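Local coordinates for protein pyruvate formate-lyase 2 (PDB 2F3O) that is a glycyl radical enzyme of the pyruvate formate-lyase family, probably a lyase, whose actual substrate is not established, at residues L321-Q333 / P631-S643. Residues are numbered along the deposited sequence; the frame is centred on the assembly and turned at random.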
loop_
_atom_site.group_PDB
_atom_site.type_symbol
_atom_site.label_atom_id
_atom_site.label_comp_id
_atom_site.label_asym_id
_atom_site.label_seq_id
_atom_site.Cartn_x
_atom_site.Cartn_y
_atom_site.Cartn_z
ATOM N N LEU A 321 -24.468 36.951 -14.425
ATOM C CA LEU A 321 -24.229 36.720 -13.005
ATOM C C LEU A 321 -22.734 36.532 -12.744
ATOM O O LEU A 321 -22.188 37.144 -11.829
ATOM C CB LEU A 321 -25.035 35.527 -12.496
ATOM C CG LEU A 321 -26.498 35.504 -12.956
ATOM C CD1 LEU A 321 -27.181 34.159 -12.620
ATOM C CD2 LEU A 321 -27.289 36.694 -12.381
ATOM N N LEU A 322 -22.062 35.734 -13.573
ATOM C CA LEU A 322 -20.618 35.529 -13.421
ATOM C C LEU A 322 -19.783 36.805 -13.608
ATOM O O LEU A 322 -18.665 36.913 -13.086
ATOM C CB LEU A 322 -20.116 34.406 -14.338
ATOM C CG LEU A 322 -20.380 32.970 -13.865
ATOM C CD1 LEU A 322 -19.707 32.013 -14.816
ATOM C CD2 LEU A 322 -19.917 32.713 -12.438
ATOM N N GLU A 323 -20.346 37.779 -14.324
ATOM C CA GLU A 323 -19.733 39.102 -14.460
ATOM C C GLU A 323 -19.787 39.960 -13.197
ATOM O O GLU A 323 -19.055 40.933 -13.084
ATOM C CB GLU A 323 -20.376 39.880 -15.598
ATOM C CG GLU A 323 -19.780 39.591 -16.952
ATOM C CD GLU A 323 -18.366 40.105 -17.096
ATOM O OE1 GLU A 323 -18.036 41.188 -16.540
ATOM O OE2 GLU A 323 -17.590 39.412 -17.784
ATOM N N GLN A 324 -20.669 39.628 -12.264
ATOM C CA GLN A 324 -20.736 40.385 -11.030
ATOM C C GLN A 324 -19.698 39.875 -10.056
ATOM O O GLN A 324 -19.133 40.650 -9.284
ATOM C CB GLN A 324 -22.123 40.283 -10.397
ATOM C CG GLN A 324 -23.200 41.122 -11.075
ATOM C CD GLN A 324 -24.615 40.680 -10.688
ATOM O OE1 GLN A 324 -24.809 39.927 -9.723
ATOM N NE2 GLN A 324 -25.609 41.149 -11.442
ATOM N N TYR A 325 -19.457 38.566 -10.084
ATOM C CA TYR A 325 -18.569 37.942 -9.110
ATOM C C TYR A 325 -17.142 37.886 -9.625
ATOM O O TYR A 325 -16.204 37.727 -8.848
ATOM C CB TYR A 325 -19.044 36.541 -8.750
ATOM C CG TYR A 325 -20.321 36.476 -7.944
ATOM C CD1 TYR A 325 -21.560 36.497 -8.566
ATOM C CD2 TYR A 325 -20.292 36.355 -6.554
ATOM C CE1 TYR A 325 -22.754 36.424 -7.823
ATOM C CE2 TYR A 325 -21.486 36.260 -5.801
ATOM C CZ TYR A 325 -22.708 36.307 -6.448
ATOM O OH TYR A 325 -23.882 36.222 -5.750
ATOM N N PHE A 326 -16.973 38.032 -10.936
ATOM C CA PHE A 326 -15.633 37.980 -11.536
ATOM C C PHE A 326 -15.367 39.109 -12.545
ATOM O O PHE A 326 -14.779 38.867 -13.605
ATOM C CB PHE A 326 -15.379 36.610 -12.186
ATOM C CG PHE A 326 -15.541 35.452 -11.243
ATOM C CD1 PHE A 326 -16.740 34.753 -11.166
ATOM C CD2 PHE A 326 -14.510 35.077 -10.410
ATOM C CE1 PHE A 326 -16.895 33.698 -10.274
ATOM C CE2 PHE A 326 -14.661 34.028 -9.525
ATOM C CZ PHE A 326 -15.851 33.340 -9.458
ATOM N N SER A 327 -15.777 40.333 -12.196
ATOM C CA SER A 327 -15.721 41.493 -13.104
ATOM C C SER A 327 -14.299 41.880 -13.444
ATOM O O SER A 327 -13.407 41.761 -12.611
ATOM C CB SER A 327 -16.399 42.707 -12.462
ATOM O OG SER A 327 -17.009 43.536 -13.438
ATOM N N GLY A 328 -14.077 42.340 -14.664
ATOM C CA GLY A 328 -12.754 42.789 -15.031
ATOM C C GLY A 328 -12.003 41.851 -15.928
ATOM O O GLY A 328 -10.771 41.853 -15.934
ATOM N N GLN A 329 -12.758 41.052 -16.675
ATOM C CA GLN A 329 -12.213 40.198 -17.730
ATOM C C GLN A 329 -11.091 39.281 -17.249
ATOM O O GLN A 329 -9.970 39.302 -17.771
ATOM C CB GLN A 329 -11.744 41.045 -18.910
ATOM C CG GLN A 329 -12.845 41.869 -19.530
ATOM C CD GLN A 329 -12.344 42.705 -20.679
ATOM O OE1 GLN A 329 -11.247 43.272 -20.623
ATOM N NE2 GLN A 329 -13.142 42.789 -21.736
ATOM N N ALA A 330 -11.400 38.497 -16.226
ATOM C CA ALA A 330 -10.392 37.742 -15.510
ATOM C C ALA A 330 -10.125 36.416 -16.186
ATOM O O ALA A 330 -10.995 35.555 -16.272
ATOM C CB ALA A 330 -10.850 37.528 -14.106
ATOM N N THR A 331 -8.922 36.261 -16.703
ATOM C CA THR A 331 -8.507 34.975 -17.230
ATOM C C THR A 331 -7.223 34.592 -16.513
ATOM O O THR A 331 -7.161 33.561 -15.845
ATOM C CB THR A 331 -8.293 35.014 -18.749
ATOM O OG1 THR A 331 -7.397 36.081 -19.091
ATOM C CG2 THR A 331 -9.619 35.222 -19.457
ATOM N N ASN A 332 -6.207 35.433 -16.676
ATOM C CA ASN A 332 -5.033 35.443 -15.822
ATOM C C ASN A 332 -3.977 34.395 -16.056
ATOM O O ASN A 332 -3.616 33.666 -15.136
ATOM C CB ASN A 332 -5.418 35.560 -14.351
ATOM C CG ASN A 332 -5.985 36.903 -14.042
ATOM O OD1 ASN A 332 -5.298 37.891 -14.206
ATOM N ND2 ASN A 332 -7.246 36.964 -13.649
ATOM N N GLN A 333 -3.491 34.328 -17.292
ATOM C CA GLN A 333 -2.285 33.582 -17.581
ATOM C C GLN A 333 -1.162 34.298 -16.878
ATOM O O GLN A 333 -0.726 35.340 -17.323
ATOM C CB GLN A 333 -1.990 33.553 -19.081
ATOM C CG GLN A 333 -2.906 32.660 -19.875
ATOM C CD GLN A 333 -2.885 32.996 -21.338
ATOM O OE1 GLN A 333 -1.923 32.694 -22.040
ATOM N NE2 GLN A 333 -3.952 33.621 -21.812
ATOM N N PRO A 631 -10.402 37.884 -3.104
ATOM C CA PRO A 631 -11.814 37.955 -3.402
ATOM C C PRO A 631 -12.313 37.717 -4.817
ATOM O O PRO A 631 -13.494 37.406 -4.955
ATOM C CB PRO A 631 -12.139 39.400 -3.041
ATOM C CG PRO A 631 -10.907 40.134 -3.355
ATOM C CD PRO A 631 -9.752 39.192 -3.294
ATOM N N MET A 632 -11.462 37.862 -5.837
ATOM C CA MET A 632 -11.912 38.230 -7.204
ATOM C C MET A 632 -12.796 39.462 -7.084
ATOM O O MET A 632 -12.400 40.420 -6.439
ATOM C CB MET A 632 -12.616 37.094 -7.969
ATOM C CG MET A 632 -11.752 35.849 -8.198
ATOM S SD MET A 632 -10.075 36.168 -8.784
ATOM C CE MET A 632 -10.381 36.876 -10.403
ATOM N N THR A 633 -13.990 39.455 -7.662
ATOM C CA THR A 633 -14.943 40.494 -7.269
ATOM C C THR A 633 -16.136 39.896 -6.545
ATOM O O THR A 633 -17.210 40.483 -6.546
ATOM C CB THR A 633 -15.412 41.458 -8.426
ATOM O OG1 THR A 633 -16.259 40.775 -9.350
ATOM C CG2 THR A 633 -14.239 42.063 -9.170
ATOM N N THR A 634 -15.942 38.737 -5.913
ATOM C CA THR A 634 -17.030 38.097 -5.172
ATOM C C THR A 634 -17.300 38.789 -3.850
ATOM O O THR A 634 -18.325 38.536 -3.236
ATOM C CB THR A 634 -16.788 36.600 -4.849
ATOM O OG1 THR A 634 -15.796 36.483 -3.820
ATOM C CG2 THR A 634 -16.369 35.808 -6.080
ATOM N N ASN A 635 -16.386 39.649 -3.402
ATOM C CA ASN A 635 -16.658 40.458 -2.219
ATOM C C ASN A 635 -17.805 41.406 -2.495
ATOM O O ASN A 635 -18.605 41.691 -1.595
ATOM C CB ASN A 635 -15.440 41.238 -1.754
ATOM C CG ASN A 635 -15.069 42.335 -2.696
ATOM O OD1 ASN A 635 -14.997 42.127 -3.906
ATOM N ND2 ASN A 635 -14.836 43.520 -2.161
ATOM N N VAL A 636 -17.902 41.852 -3.750
ATOM C CA VAL A 636 -19.020 42.655 -4.201
ATOM C C VAL A 636 -20.259 41.772 -4.353
ATOM O O VAL A 636 -21.329 42.091 -3.824
ATOM C CB VAL A 636 -18.700 43.379 -5.525
ATOM C CG1 VAL A 636 -19.925 44.161 -6.038
ATOM C CG2 VAL A 636 -17.494 44.289 -5.346
ATOM N N GLY A 637 -20.100 40.654 -5.051
ATOM C CA GLY A 637 -21.222 39.789 -5.368
ATOM C C GLY A 637 -21.906 39.259 -4.125
ATOM O O GLY A 637 -23.143 39.294 -4.037
ATOM N N PHE A 638 -21.097 38.797 -3.161
ATOM C CA PHE A 638 -21.606 38.254 -1.907
ATOM C C PHE A 638 -22.237 39.354 -1.109
ATOM O O PHE A 638 -23.238 39.128 -0.432
ATOM C CB PHE A 638 -20.503 37.649 -1.043
ATOM C CG PHE A 638 -20.009 36.317 -1.512
ATOM C CD1 PHE A 638 -18.680 35.959 -1.324
ATOM C CD2 PHE A 638 -20.864 35.423 -2.136
ATOM C CE1 PHE A 638 -18.222 34.754 -1.741
ATOM C CE2 PHE A 638 -20.408 34.207 -2.563
ATOM C CZ PHE A 638 -19.087 33.870 -2.365
ATOM N N GLY A 639 -21.622 40.536 -1.186
ATOM C CA GLY A 639 -22.127 41.752 -0.556
ATOM C C GLY A 639 -23.590 42.026 -0.845
ATOM O O GLY A 639 -24.364 42.168 0.096
ATOM N N PHE A 640 -23.958 42.047 -2.134
ATOM C CA PHE A 640 -25.349 42.195 -2.596
ATOM C C PHE A 640 -26.316 41.407 -1.740
ATOM O O PHE A 640 -27.336 41.928 -1.315
ATOM C CB PHE A 640 -25.560 41.661 -4.020
ATOM C CG PHE A 640 -24.817 42.400 -5.105
ATOM C CD1 PHE A 640 -24.503 43.748 -4.987
ATOM C CD2 PHE A 640 -24.483 41.737 -6.294
ATOM C CE1 PHE A 640 -23.817 44.419 -6.017
ATOM C CE2 PHE A 640 -23.814 42.395 -7.330
ATOM C CZ PHE A 640 -23.477 43.745 -7.189
ATOM N N PHE A 641 -25.983 40.143 -1.500
ATOM C CA PHE A 641 -26.863 39.214 -0.794
ATOM C C PHE A 641 -26.454 38.970 0.662
ATOM O O PHE A 641 -26.941 38.024 1.290
ATOM C CB PHE A 641 -26.942 37.882 -1.546
ATOM C CG PHE A 641 -27.231 38.036 -3.002
ATOM C CD1 PHE A 641 -28.521 38.236 -3.437
ATOM C CD2 PHE A 641 -26.208 37.994 -3.938
ATOM C CE1 PHE A 641 -28.786 38.394 -4.773
ATOM C CE2 PHE A 641 -26.468 38.152 -5.271
ATOM C CZ PHE A 641 -27.757 38.350 -5.694
ATOM N N THR A 642 -25.560 39.813 1.185
ATOM C CA THR A 642 -25.243 39.817 2.613
ATOM C C THR A 642 -26.036 40.921 3.327
ATOM O O THR A 642 -26.031 42.077 2.896
ATOM C CB THR A 642 -23.736 39.971 2.863
ATOM O OG1 THR A 642 -23.060 38.865 2.269
ATOM C CG2 THR A 642 -23.413 39.955 4.337
ATOM N N SER A 643 -26.718 40.545 4.412
ATOM C CA SER A 643 -27.466 41.479 5.231
ATOM C C SER A 643 -26.537 42.434 5.975
ATOM O O SER A 643 -25.304 42.324 5.883
ATOM C CB SER A 643 -28.287 40.715 6.255
ATOM O OG SER A 643 -27.489 40.380 7.376
#
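The short helix 322-325 meets the N-terminal end of helix 634-640 where the CA atoms of Y325 and T634 lie 4.2 Å apart, and T633 N makes a weak hydrogen bond to Y325 O. T633, at the N-cap position, spends its hydroxyl across the contact: OG1 donates to Q324 O at 2.9 Å, from above the carbonyl plane, and accepts the N-H of S327, with an N-H...O angle of 162°, bridging the break where F326 leaves helical geometry. A valine in its place would probably leave both Q324 O and S327 N without this partner and let the turn after the helix shift. The Y325 ring lies over G637, whose CA sits 3.9 Å from the ring centroid in a CH-pi contact. Within the glycyl radical enzyme fold, this joins the segment leading into strand 334-338 to the one following strand 624-628, each an edge strand of its own sheet within the chain. The Y325 edge turns toward the face of F638 in an offset edge-to-face pair, and Y325 OH hydrogen-bonds to G142 O. M632, folding back through chi2 -46° and chi3 -65°, lays CG against the F326 ring edge, 3.6 Å from CD2, and brings CE to A330 CB. Q324 OE1 abuts the F640 edge, 3.6 Å from CE2, amide and ring nearly perpendicular.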